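Local coordinates for protein polyketide biosynthesis cytochrome P450 PksS (Bacillus subtilis, PDB 4YZR) that takes part in the biosynthesis of the antibiotic polyketide bacillaene as a heme-containing cytochrome P450 monooxygenase, acting on dihydrobacillaene, at residues T276-L281 and I364-L369; E265-Q270 and A368-F373; R113-L118 and A358-H363; D131-E136 and K143-P148. One frame throughout, in Å; residues are numbered along the deposited sequence. Where two conformers were deposited one is given.

Contact 1. Residues T276-L281 and I364-L369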
loop_
_atom_site.group_PDB
_atom_site.type_symbol
_atom_site.label_atom_id
_atom_site.label_comp_id
_atom_site.label_asym_id
_atom_site.label_seq_id
_atom_site.Cartn_x
_atom_site.Cartn_y
_atom_site.Cartn_z
ATOM N N THR A 276 -12.059 7.065 12.725
ATOM C CA THR A 276 -12.246 5.693 13.055
ATOM C C THR A 276 -12.669 4.897 11.793
ATOM O O THR A 276 -12.317 3.701 11.665
ATOM C CB THR A 276 -13.196 5.374 14.233
ATOM O OG1 THR A 276 -14.449 5.962 13.945
ATOM C CG2 THR A 276 -12.608 5.951 15.496
ATOM N N ALA A 277 -13.441 5.511 10.911
ATOM C CA ALA A 277 -13.891 4.808 9.736
ATOM C C ALA A 277 -12.721 4.394 8.824
ATOM O O ALA A 277 -12.666 3.304 8.319
ATOM C CB ALA A 277 -14.892 5.631 8.943
ATOM N N VAL A 278 -11.838 5.365 8.647
ATOM C CA VAL A 278 -10.610 5.058 7.778
ATOM C C VAL A 278 -9.837 3.936 8.411
ATOM O O VAL A 278 -9.350 3.055 7.676
ATOM C CB VAL A 278 -9.829 6.319 7.537
ATOM C CG1 VAL A 278 -8.469 5.966 6.927
ATOM C CG2 VAL A 278 -10.634 7.265 6.634
ATOM N N GLU A 279 -9.664 3.904 9.713
ATOM C CA GLU A 279 -8.930 2.829 10.318
ATOM C C GLU A 279 -9.624 1.501 10.183
ATOM O O GLU A 279 -9.010 0.443 9.931
ATOM C CB GLU A 279 -8.672 3.101 11.805
ATOM C CG GLU A 279 -7.846 4.315 12.054
ATOM C CD GLU A 279 -6.591 4.330 11.338
ATOM O OE1 GLU A 279 -5.738 3.392 11.551
ATOM O OE2 GLU A 279 -6.321 5.236 10.565
ATOM N N GLU A 280 -10.957 1.503 10.273
ATOM C CA GLU A 280 -11.706 0.281 10.042
ATOM C C GLU A 280 -11.648 -0.180 8.621
ATOM O O GLU A 280 -11.538 -1.384 8.368
ATOM C CB GLU A 280 -13.129 0.415 10.554
ATOM C CG GLU A 280 -13.967 -0.810 10.365
ATOM C CD GLU A 280 -13.625 -1.967 11.240
ATOM O OE1 GLU A 280 -12.568 -1.996 11.893
ATOM O OE2 GLU A 280 -14.491 -2.947 11.399
ATOM N N LEU A 281 -11.687 0.767 7.692
ATOM C CA LEU A 281 -11.525 0.370 6.283
ATOM C C LEU A 281 -10.135 -0.177 6.044
ATOM O O LEU A 281 -9.995 -1.149 5.285
ATOM C CB LEU A 281 -11.900 1.523 5.366
ATOM C CG LEU A 281 -13.395 1.910 5.438
ATOM C CD1 LEU A 281 -13.634 3.194 4.707
ATOM C CD2 LEU A 281 -14.321 0.903 4.913
ATOM N N ILE A 364 -10.237 12.569 3.233
ATOM C CA ILE A 364 -10.760 13.560 2.317
ATOM C C ILE A 364 -11.654 12.881 1.321
ATOM O O ILE A 364 -12.780 13.336 1.014
ATOM C CB ILE A 364 -9.661 14.333 1.669
ATOM C CG1 ILE A 364 -9.021 15.222 2.707
ATOM C CG2 ILE A 364 -10.199 15.127 0.491
ATOM C CD1 ILE A 364 -7.697 15.832 2.357
ATOM N N ALA A 365 -11.188 11.818 0.697
ATOM C CA ALA A 365 -11.883 11.222 -0.403
ATOM C C ALA A 365 -13.176 10.614 0.024
ATOM O O ALA A 365 -14.209 10.793 -0.689
ATOM C CB ALA A 365 -11.021 10.140 -1.059
ATOM N N PHE A 366 -13.228 9.835 1.069
ATOM C CA PHE A 366 -14.489 9.179 1.467
ATOM C C PHE A 366 -15.507 10.210 1.868
ATOM O O PHE A 366 -16.657 10.125 1.427
ATOM C CB PHE A 366 -14.288 8.200 2.571
ATOM C CG PHE A 366 -13.382 7.009 2.214
ATOM C CD1 PHE A 366 -13.529 6.275 1.062
ATOM C CD2 PHE A 366 -12.393 6.647 3.069
ATOM C CE1 PHE A 366 -12.614 5.157 0.826
ATOM C CE2 PHE A 366 -11.535 5.615 2.856
ATOM C CZ PHE A 366 -11.653 4.889 1.717
ATOM N N LYS A 367 -15.122 11.214 2.634
ATOM C CA LYS A 367 -16.085 12.285 3.027
ATOM C C LYS A 367 -16.572 12.959 1.802
ATOM O O LYS A 367 -17.809 13.267 1.688
ATOM C CB LYS A 367 -15.419 13.197 3.977
ATOM C CG LYS A 367 -15.380 12.794 5.386
ATOM C CD LYS A 367 -14.653 13.803 6.294
ATOM C CE LYS A 367 -15.046 15.239 6.210
ATOM N NZ LYS A 367 -14.087 16.012 7.092
ATOM N N ALA A 368 -15.732 13.342 0.874
ATOM C CA ALA A 368 -16.101 14.109 -0.252
ATOM C C ALA A 368 -17.010 13.341 -1.139
ATOM O O ALA A 368 -18.011 13.943 -1.681
ATOM C CB ALA A 368 -14.918 14.660 -0.988
ATOM N N LEU A 369 -16.761 12.082 -1.408
ATOM C CA LEU A 369 -17.583 11.266 -2.250
ATOM C C LEU A 369 -18.998 11.146 -1.682
ATOM O O LEU A 369 -19.954 11.287 -2.464
ATOM C CB LEU A 369 -16.943 9.866 -2.348
ATOM C CG LEU A 369 -17.659 8.858 -3.246
ATOM C CD1 LEU A 369 -17.610 9.318 -4.673
ATOM C CD2 LEU A 369 -17.027 7.493 -3.060
#

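Contact 2. Residues E265-Q270 and A368-F373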
loop_
_atom_site.group_PDB
_atom_site.type_symbol
_atom_site.label_atom_id
_atom_site.label_comp_id
_atom_site.label_asym_id
_atom_site.label_seq_id
_atom_site.Cartn_x
_atom_site.Cartn_y
_atom_site.Cartn_z
ATOM N N GLU A 265 -24.243 4.867 6.040
ATOM C CA GLU A 265 -25.192 5.920 6.554
ATOM C C GLU A 265 -24.745 6.580 7.815
ATOM O O GLU A 265 -24.808 7.805 7.909
ATOM C CB GLU A 265 -26.551 5.267 6.770
ATOM C CG GLU A 265 -27.702 6.238 7.020
ATOM C CD GLU A 265 -27.901 7.211 5.886
ATOM O OE1 GLU A 265 -27.913 6.760 4.720
ATOM O OE2 GLU A 265 -27.994 8.424 6.167
ATOM N N LYS A 266 -24.101 5.835 8.733
ATOM C CA LYS A 266 -23.546 6.453 9.921
ATOM C C LYS A 266 -22.559 7.529 9.569
ATOM O O LYS A 266 -22.499 8.579 10.149
ATOM C CB LYS A 266 -22.892 5.429 10.844
ATOM C CG LYS A 266 -23.893 4.444 11.473
ATOM C CD LYS A 266 -23.177 3.476 12.425
ATOM C CE LYS A 266 -24.025 2.382 13.002
ATOM N NZ LYS A 266 -23.272 1.209 13.524
ATOM N N LEU A 267 -21.661 7.148 8.645
ATOM C CA LEU A 267 -20.610 8.080 8.332
ATOM C C LEU A 267 -21.105 9.330 7.549
ATOM O O LEU A 267 -20.642 10.418 7.725
ATOM C CB LEU A 267 -19.571 7.316 7.424
ATOM C CG LEU A 267 -18.333 8.143 6.990
ATOM C CD1 LEU A 267 -17.602 8.774 8.131
ATOM C CD2 LEU A 267 -17.375 7.243 6.127
ATOM N N LYS A 268 -22.024 9.092 6.673
ATOM C CA LYS A 268 -22.648 10.162 5.909
ATOM C C LYS A 268 -23.345 11.173 6.834
ATOM O O LYS A 268 -23.144 12.371 6.673
ATOM C CB LYS A 268 -23.621 9.553 4.959
ATOM C CG LYS A 268 -24.318 10.478 4.023
ATOM C CD LYS A 268 -25.256 9.602 3.172
ATOM C CE LYS A 268 -24.489 8.698 2.240
ATOM N NZ LYS A 268 -25.427 7.704 1.678
ATOM N N GLN A 269 -24.017 10.678 7.842
ATOM C CA GLN A 269 -24.726 11.569 8.816
ATOM C C GLN A 269 -23.827 12.215 9.785
ATOM O O GLN A 269 -24.052 13.357 10.200
ATOM C CB GLN A 269 -25.743 10.761 9.575
ATOM C CG GLN A 269 -26.871 10.273 8.669
ATOM C CD GLN A 269 -28.058 9.681 9.428
ATOM O OE1 GLN A 269 -28.485 10.195 10.481
ATOM N NE2 GLN A 269 -28.625 8.622 8.888
ATOM N N GLN A 270 -22.699 11.534 10.125
ATOM C CA GLN A 270 -21.780 12.084 11.097
ATOM C C GLN A 270 -20.356 11.955 10.554
ATOM O O GLN A 270 -19.625 11.014 10.921
ATOM C CB GLN A 270 -21.848 11.358 12.476
ATOM C CG GLN A 270 -20.963 12.002 13.601
ATOM C CD GLN A 270 -20.909 13.513 13.580
ATOM O OE1 GLN A 270 -20.163 14.148 12.877
ATOM N NE2 GLN A 270 -21.824 14.135 14.344
ATOM N N ALA A 368 -15.732 13.342 0.874
ATOM C CA ALA A 368 -16.101 14.109 -0.252
ATOM C C ALA A 368 -17.010 13.341 -1.139
ATOM O O ALA A 368 -18.011 13.943 -1.681
ATOM C CB ALA A 368 -14.918 14.660 -0.988
ATOM N N LEU A 369 -16.761 12.082 -1.408
ATOM C CA LEU A 369 -17.583 11.266 -2.250
ATOM C C LEU A 369 -18.998 11.146 -1.682
ATOM O O LEU A 369 -19.954 11.287 -2.464
ATOM C CB LEU A 369 -16.943 9.866 -2.348
ATOM C CG LEU A 369 -17.659 8.858 -3.246
ATOM C CD1 LEU A 369 -17.610 9.318 -4.673
ATOM C CD2 LEU A 369 -17.027 7.493 -3.060
ATOM N N LEU A 370 -19.100 10.892 -0.407
ATOM C CA LEU A 370 -20.428 10.671 0.286
ATOM C C LEU A 370 -21.149 11.985 0.387
ATOM O O LEU A 370 -22.468 11.952 0.320
ATOM C CB LEU A 370 -20.286 10.043 1.624
ATOM C CG LEU A 370 -19.737 8.662 1.623
ATOM C CD1 LEU A 370 -19.537 8.256 3.075
ATOM C CD2 LEU A 370 -20.643 7.731 0.884
ATOM N N LYS A 371 -20.503 13.106 0.440
ATOM C CA LYS A 371 -21.147 14.460 0.496
ATOM C C LYS A 371 -21.682 14.727 -0.861
ATOM O O LYS A 371 -22.864 15.229 -1.018
ATOM C CB LYS A 371 -20.167 15.529 0.902
ATOM C CG LYS A 371 -20.791 16.910 0.985
ATOM C CD LYS A 371 -19.850 17.953 1.542
ATOM C CE LYS A 371 -20.648 19.251 1.681
ATOM N NZ LYS A 371 -19.714 20.334 2.061
ATOM N N ARG A 372 -20.928 14.480 -1.930
ATOM C CA ARG A 372 -21.367 14.844 -3.260
ATOM C C ARG A 372 -22.435 13.905 -3.711
ATOM O O ARG A 372 -23.402 14.380 -4.435
ATOM C CB ARG A 372 -20.234 14.859 -4.281
ATOM C CG ARG A 372 -20.691 15.466 -5.570
ATOM C CD ARG A 372 -20.761 17.022 -5.488
ATOM N NE ARG A 372 -19.468 17.637 -5.287
ATOM C CZ ARG A 372 -18.683 18.106 -6.252
ATOM N NH1 ARG A 372 -19.028 18.007 -7.519
ATOM N NH2 ARG A 372 -17.456 18.539 -5.998
ATOM N N PHE A 373 -22.353 12.627 -3.451
ATOM C CA PHE A 373 -23.227 11.639 -3.976
ATOM C C PHE A 373 -23.845 10.851 -2.866
ATOM O O PHE A 373 -23.563 9.694 -2.734
ATOM C CB PHE A 373 -22.512 10.745 -4.999
ATOM C CG PHE A 373 -21.935 11.477 -6.129
ATOM C CD1 PHE A 373 -22.781 12.078 -7.068
ATOM C CD2 PHE A 373 -20.535 11.614 -6.307
ATOM C CE1 PHE A 373 -22.283 12.778 -8.141
ATOM C CE2 PHE A 373 -20.036 12.249 -7.365
ATOM C CZ PHE A 373 -20.885 12.894 -8.322
#

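Contact 3. Residues R113-L118 and A358-H363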
loop_
_atom_site.group_PDB
_atom_site.type_symbol
_atom_site.label_atom_id
_atom_site.label_comp_id
_atom_site.label_asym_id
_atom_site.label_seq_id
_atom_site.Cartn_x
_atom_site.Cartn_y
_atom_site.Cartn_z
ATOM N N ARG A 113 2.580 17.693 10.504
ATOM C CA ARG A 113 2.220 19.012 10.017
ATOM C C ARG A 113 2.474 19.047 8.528
ATOM O O ARG A 113 1.735 19.706 7.818
ATOM C CB ARG A 113 3.107 20.044 10.773
ATOM C CG ARG A 113 2.867 21.492 10.291
ATOM C CD ARG A 113 1.504 22.020 10.629
ATOM N NE ARG A 113 1.616 23.478 10.824
ATOM C CZ ARG A 113 0.594 24.281 11.151
ATOM N NH1 ARG A 113 -0.630 23.775 11.397
ATOM N NH2 ARG A 113 0.807 25.572 11.280
ATOM N N THR A 114 3.627 18.515 8.077
ATOM C CA THR A 114 4.037 18.600 6.708
ATOM C C THR A 114 2.878 18.007 5.843
ATOM O O THR A 114 2.431 18.540 4.850
ATOM C CB THR A 114 5.358 17.902 6.491
ATOM O OG1 THR A 114 6.384 18.568 7.278
ATOM C CG2 THR A 114 5.669 17.954 5.105
ATOM N N ILE A 115 2.456 16.815 6.236
ATOM C CA ILE A 115 1.417 16.109 5.451
ATOM C C ILE A 115 0.120 16.845 5.636
ATOM O O ILE A 115 -0.655 17.025 4.700
ATOM C CB ILE A 115 1.309 14.648 5.877
ATOM C CG1 ILE A 115 2.531 13.911 5.503
ATOM C CG2 ILE A 115 0.102 13.991 5.276
ATOM C CD1 ILE A 115 2.884 14.031 4.151
ATOM N N GLU A 116 -0.226 17.286 6.852
ATOM C CA GLU A 116 -1.440 17.989 7.071
ATOM C C GLU A 116 -1.585 19.226 6.242
ATOM O O GLU A 116 -2.619 19.613 5.809
ATOM C CB GLU A 116 -1.633 18.371 8.574
ATOM C CG GLU A 116 -2.976 18.939 8.837
ATOM C CD GLU A 116 -4.179 18.008 8.619
ATOM O OE1 GLU A 116 -4.089 16.780 8.641
ATOM O OE2 GLU A 116 -5.313 18.443 8.452
ATOM N N ASN A 117 -0.451 19.846 5.997
ATOM C CA ASN A 117 -0.357 21.035 5.132
ATOM C C ASN A 117 -0.807 20.812 3.695
ATOM O O ASN A 117 -1.175 21.765 2.981
ATOM C CB ASN A 117 0.989 21.713 5.164
ATOM C CG ASN A 117 1.292 22.423 6.478
ATOM O OD1 ASN A 117 0.401 22.710 7.285
ATOM N ND2 ASN A 117 2.551 22.737 6.673
ATOM N N LEU A 118 -0.871 19.526 3.300
ATOM C CA LEU A 118 -1.377 19.152 1.973
ATOM C C LEU A 118 -2.880 19.084 1.883
ATOM O O LEU A 118 -3.430 18.960 0.794
ATOM C CB LEU A 118 -0.838 17.773 1.557
ATOM C CG LEU A 118 0.689 17.690 1.549
ATOM C CD1 LEU A 118 1.048 16.227 1.234
ATOM C CD2 LEU A 118 1.258 18.601 0.474
ATOM N N ALA A 358 -1.678 8.472 3.452
ATOM C CA ALA A 358 -2.764 7.556 3.105
ATOM C C ALA A 358 -3.994 7.856 3.904
ATOM O O ALA A 358 -5.127 7.903 3.392
ATOM C CB ALA A 358 -2.296 6.170 3.352
ATOM N N ARG A 359 -3.834 8.107 5.203
ATOM C CA ARG A 359 -4.953 8.419 6.047
ATOM C C ARG A 359 -5.601 9.725 5.656
ATOM O O ARG A 359 -6.842 9.828 5.664
ATOM C CB ARG A 359 -4.510 8.490 7.509
ATOM C CG ARG A 359 -4.240 7.126 8.126
ATOM C CD ARG A 359 -3.611 7.243 9.501
ATOM N NE ARG A 359 -3.663 5.957 10.201
ATOM C CZ ARG A 359 -2.716 5.382 10.944
ATOM N NH1 ARG A 359 -1.531 5.876 11.056
ATOM N NH2 ARG A 359 -3.003 4.193 11.520
ATOM N N LEU A 360 -4.834 10.741 5.235
ATOM C CA LEU A 360 -5.410 12.016 4.849
ATOM C C LEU A 360 -6.139 11.877 3.562
ATOM O O LEU A 360 -7.254 12.445 3.365
ATOM C CB LEU A 360 -4.324 13.022 4.761
ATOM C CG LEU A 360 -4.735 14.463 4.364
ATOM C CD1 LEU A 360 -5.740 15.049 5.340
ATOM C CD2 LEU A 360 -3.535 15.343 4.305
ATOM N N GLU A 361 -5.589 11.167 2.569
ATOM C CA GLU A 361 -6.295 10.948 1.342
ATOM C C GLU A 361 -7.570 10.236 1.571
ATOM O O GLU A 361 -8.630 10.558 0.973
ATOM C CB GLU A 361 -5.442 10.187 0.296
ATOM C CG GLU A 361 -4.255 10.973 -0.190
ATOM C CD GLU A 361 -3.460 10.283 -1.289
ATOM O OE1 GLU A 361 -4.074 9.702 -2.218
ATOM O OE2 GLU A 361 -2.196 10.375 -1.310
ATOM N N GLY A 362 -7.596 9.211 2.377
ATOM C CA GLY A 362 -8.809 8.450 2.711
ATOM C C GLY A 362 -9.812 9.359 3.384
ATOM O O GLY A 362 -11.007 9.358 2.994
ATOM N N HIS A 363 -9.424 10.104 4.382
ATOM C CA HIS A 363 -10.335 11.049 5.093
ATOM C C HIS A 363 -11.012 11.923 4.068
ATOM O O HIS A 363 -12.250 12.027 4.093
ATOM C CB HIS A 363 -9.455 11.825 6.091
ATOM C CG HIS A 363 -10.140 12.935 6.801
ATOM N ND1 HIS A 363 -10.713 14.044 6.212
ATOM C CD2 HIS A 363 -10.183 13.150 8.117
ATOM C CE1 HIS A 363 -11.059 14.920 7.159
ATOM N NE2 HIS A 363 -10.803 14.369 8.321
#

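Contact 4. Residues D131-E136 and K143-P148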
loop_
_atom_site.group_PDB
_atom_site.type_symbol
_atom_site.label_atom_id
_atom_site.label_comp_id
_atom_site.label_asym_id
_atom_site.label_seq_id
_atom_site.Cartn_x
_atom_site.Cartn_y
_atom_site.Cartn_z
ATOM N N ASP A 131 -16.450 16.892 -9.630
ATOM C CA ASP A 131 -17.183 17.755 -10.643
ATOM C C ASP A 131 -17.280 17.024 -11.887
ATOM O O ASP A 131 -18.327 17.117 -12.590
ATOM C CB ASP A 131 -16.417 19.064 -10.821
ATOM C CG ASP A 131 -16.495 19.986 -9.636
ATOM O OD1 ASP A 131 -17.271 19.823 -8.666
ATOM O OD2 ASP A 131 -15.669 20.987 -9.649
ATOM N N GLU A 132 -16.317 16.320 -12.378
ATOM C CA GLU A 132 -16.398 15.566 -13.591
ATOM C C GLU A 132 -17.342 14.450 -13.455
ATOM O O GLU A 132 -18.149 14.187 -14.347
ATOM C CB GLU A 132 -15.031 15.071 -14.090
ATOM C CG GLU A 132 -14.091 16.183 -14.404
ATOM C CD GLU A 132 -14.648 17.159 -15.492
ATOM O OE1 GLU A 132 -15.193 16.642 -16.499
ATOM O OE2 GLU A 132 -14.568 18.409 -15.289
ATOM N N MET A 133 -17.362 13.753 -12.356
ATOM C CA MET A 133 -18.263 12.637 -12.173
ATOM C C MET A 133 -19.709 13.098 -12.122
ATOM O O MET A 133 -20.609 12.337 -12.614
ATOM C CB MET A 133 -17.962 11.950 -10.809
ATOM C CG MET A 133 -16.681 11.155 -10.863
ATOM S SD MET A 133 -16.074 10.728 -9.203
ATOM C CE MET A 133 -17.227 9.677 -8.668
ATOM N N GLU A 134 -19.968 14.267 -11.621
ATOM C CA GLU A 134 -21.350 14.775 -11.495
ATOM C C GLU A 134 -22.015 15.062 -12.860
ATOM O O GLU A 134 -23.274 15.204 -12.904
ATOM C CB GLU A 134 -21.415 15.927 -10.480
ATOM C CG GLU A 134 -22.810 16.387 -10.086
ATOM C CD GLU A 134 -22.744 17.261 -8.855
ATOM O OE1 GLU A 134 -21.704 17.989 -8.736
ATOM O OE2 GLU A 134 -23.710 17.197 -8.025
ATOM N N LYS A 135 -21.278 15.042 -13.927
ATOM C CA LYS A 135 -21.837 15.219 -15.294
ATOM C C LYS A 135 -22.658 14.011 -15.675
ATOM O O LYS A 135 -23.495 14.105 -16.580
ATOM C CB LYS A 135 -20.752 15.428 -16.273
ATOM C CG LYS A 135 -20.003 16.723 -16.032
ATOM C CD LYS A 135 -18.949 17.022 -17.087
ATOM C CE LYS A 135 -18.244 18.348 -16.867
ATOM N NZ LYS A 135 -17.091 18.462 -17.808
ATOM N N GLU A 136 -22.517 12.861 -15.018
ATOM C CA GLU A 136 -23.242 11.637 -15.332
ATOM C C GLU A 136 -23.901 11.039 -14.105
ATOM O O GLU A 136 -23.629 11.462 -12.975
ATOM C CB GLU A 136 -22.383 10.632 -16.023
ATOM C CG GLU A 136 -21.628 11.154 -17.214
ATOM C CD GLU A 136 -22.535 11.577 -18.376
ATOM O OE1 GLU A 136 -23.801 11.316 -18.417
ATOM O OE2 GLU A 136 -21.955 12.251 -19.275
ATOM N N LYS A 143 -11.598 4.362 -12.278
ATOM C CA LYS A 143 -11.128 5.289 -13.252
ATOM C C LYS A 143 -11.313 6.740 -12.930
ATOM O O LYS A 143 -10.497 7.627 -13.286
ATOM C CB LYS A 143 -11.770 4.894 -14.609
ATOM C CG LYS A 143 -11.261 5.660 -15.800
ATOM C CD LYS A 143 -11.978 5.164 -17.092
ATOM C CE LYS A 143 -13.505 5.280 -17.155
ATOM N NZ LYS A 143 -14.107 6.461 -16.455
ATOM N N SER A 144 -12.473 7.040 -12.334
ATOM C CA SER A 144 -12.893 8.404 -12.128
ATOM C C SER A 144 -12.379 9.050 -10.886
ATOM O O SER A 144 -12.448 10.244 -10.763
ATOM C CB SER A 144 -14.414 8.503 -12.182
ATOM O OG SER A 144 -14.997 7.877 -11.107
ATOM N N PHE A 145 -11.982 8.244 -9.871
ATOM C CA PHE A 145 -11.773 8.862 -8.562
ATOM C C PHE A 145 -10.643 8.128 -7.785
ATOM O O PHE A 145 -9.646 8.803 -7.426
ATOM C CB PHE A 145 -13.098 8.750 -7.743
ATOM C CG PHE A 145 -13.119 9.573 -6.450
ATOM C CD1 PHE A 145 -13.005 10.920 -6.485
ATOM C CD2 PHE A 145 -13.318 8.918 -5.255
ATOM C CE1 PHE A 145 -13.016 11.681 -5.302
ATOM C CE2 PHE A 145 -13.410 9.643 -4.089
ATOM C CZ PHE A 145 -13.228 10.969 -4.125
ATOM N N ALA A 146 -10.740 6.861 -7.563
ATOM C CA ALA A 146 -9.755 6.146 -6.662
ATOM C C ALA A 146 -8.449 6.090 -7.331
ATOM O O ALA A 146 -7.416 6.233 -6.629
ATOM C CB ALA A 146 -10.271 4.802 -6.347
ATOM N N SER A 147 -8.315 5.821 -8.655
ATOM C CA SER A 147 -7.011 5.809 -9.321
ATOM C C SER A 147 -6.415 7.199 -9.527
ATOM O O SER A 147 -5.249 7.443 -9.214
ATOM C CB SER A 147 -7.102 5.018 -10.640
ATOM O OG SER A 147 -7.539 3.674 -10.440
ATOM N N PRO A 148 -7.175 8.211 -10.016
ATOM C CA PRO A 148 -6.538 9.521 -10.317
ATOM C C PRO A 148 -6.167 10.294 -9.109
ATOM O O PRO A 148 -5.160 10.951 -9.108
ATOM C CB PRO A 148 -7.560 10.274 -11.203
ATOM C CG PRO A 148 -8.827 9.516 -10.970
ATOM C CD PRO A 148 -8.528 8.107 -10.651
#

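Contact 1. Residues T276-L281 and I364-L369
While Val278 and Leu281 meet Phe366 on one side of helix 274-285, Glu280 on another side has its carboxylate OE1 gripped by two guanidinium groups, through salt bridges to NE of Arg283 and NE of Arg337. Glu280 and Arg283 form the ExxR motif of the P450 K helix, and Arg337 completes the ERR triad; the backbone N of Asn334 holds the second oxygen, OE2. Between residues 276-281 and 364-369 of the L helix the contact is apolar. Leu281 comes over one face of the Phe366 ring, with CD1 4.0 Å from the ring centroid and 24° off the normal, a CH-pi contact displaced toward the rim, where CE2 lies 3.7 Å from CD1. Val278 instead meets the ring at its edge, near the ring plane, through CG2, 4.0 Å from CD2. The ring reaches the K helix because its CG stands opposite the carbonyl carbon (chi1 -63°), and it also touches Thr254 of helix 228-259. One buried ring thus makes the whole of this contact, held over a face and at an edge by CH-pi and van der Waals contacts, while Glu279 nearby pairs with Arg359, earlier on the L helix.

Contact 2. Residues E265-Q270 and A368-F373
Leu370 inserts between Leu267 and Lys268, where helix 261-269 meets the C-terminal part of helix 355-372; in the P450 fold these are the J and L helices. The backbones come close here, with CA of Lys268 and CA of Leu370 6.1 Å apart, and Leu370 has the largest surface buried by the contact, followed by Lys268 and Leu267. Leu370 divides its two methyl groups between the two partners. CD1 goes to Leu267, lying 3.9 Å from its CD2 and 4.1 Å from its CG, while CD2 meets the lysine chain, 4.2 Å from CE of Lys268. Both side chains cross that of Leu370 at about a right angle. The fork of Leu370 faces the J helix because CG stands opposite the carbonyl carbon, beside the backbone N (chi1 -65°). Leu267 is buried and also packs on Ile335 of a nearby loop, so the apolar cluster continues past the two helices. On another flank of the L helix, Leu369 touches Leu130 of helix 119-133 and Phe145. Lys268 supplies only its aliphatic part to the contact with Leu370. Its chain is extended through the first two torsions and then bends at chi3 (-69°), and beyond CE the ammonium nitrogen NZ is hydrogen-bonded to the main-chain O of Pro374, just past the end of the L helix.

Contact 3. Residues R113-L118 and A358-H363
Leu360 packs against Ile115 on one side and brushes Glu116 on the other, and the two encounters differ in closeness. The tight part belongs to its CD2 methyl, which lies 3.4 Å from the main-chain O of Ile115 and 4.0 Å from CG2 of the same residue. That carbonyl already accepts the backbone N of Leu118 at 2.9 Å, so the methyl sits against an oxygen whose hydrogen bond is made. The side chains of Ile115 and Leu360 run past one another in opposite directions, and Ile115 continues the apolar layer onto Phe110, Pro356 and Leu357. Leu360 reaches this layer with CG opposite its backbone N (chi1 -180°). The other methyl, CD1, has the looser neighbour: OE1 of Glu116, 4.1 Å away, at the partly exposed border of the contact. The CB of Glu116 is directed away from helix 355-372, and a bend at chi2 (64°) brings the carboxylate back across the leucine at about a right angle. Its polar end is fixed by a salt bridge to NH2 of Arg119, a residue that also touches Leu360. Buried leucine and isoleucine thus join helix 112-116 to the start of the L helix, whose Ala358 touches the heme. This is the proximal side of the P450 fold, where the L helix follows the loop carrying Cys352, probably the axial ligand of the heme iron.

Contact 4. Residues D131-E136 and K143-P148
Met133 lays its thioether against Ser144 and Phe145, the whole of the contact. SD stands 3.6 Å from OG of Ser144 and 3.9 Å from CB of Phe145, and CG of Met133 lies 3.7 Å from CB of Ser144. The sulfur also approaches the Phe145 ring, 4.9 Å from its centroid and 47° off the normal, an oblique Met-aromatic contact. Bending at chi3 (67°) turns CE so that it too lies beside the serine oxygen. In the next shell, OG of Ser144 is hydrogen-bonded to the main-chain O of Asp140, which anchors it as it faces the sulfur. Met133 lies near the C-terminal end of helix 119-133 and opens a type I turn to Glu136. Farther out, Met133 packs on Leu369 and Phe373, and Phe145 on Leu129 and Leu130 of helix 119-133 and on Ala365. The methionine thus packs together two helices that are close in sequence, joined through strand 138-140. With the serine hydroxyl committed to Asp140, the interaction with sulfur is probably van der Waals in the main, and a polarisable thioether suits both a hydroxyl and an aromatic ring.

Contacts 1, 2 and 3 are spaced along helix 355-372: contact 3 at its heme end, contact 1 in the middle and contact 2 at its far end. The centres of contacts 1 and 2 are about 9 Å apart, those of contacts 1 and 3 about 12 Å. A salt bridge from Glu279 OE2 to Arg359 NE, 2.8 Å, ties contacts 1 and 3. Contact 4 flanks the same helix: Arg372 NH1 of contact 2 meets Asp131 OD1 at 2.8 Å and Glu134 OE1 at 2.9 Å. The side chains of Ile115 and Val278 each lie about 8 Å from the heme, that of Phe145 about 14 Å, while contact 2 lies away from the heme site.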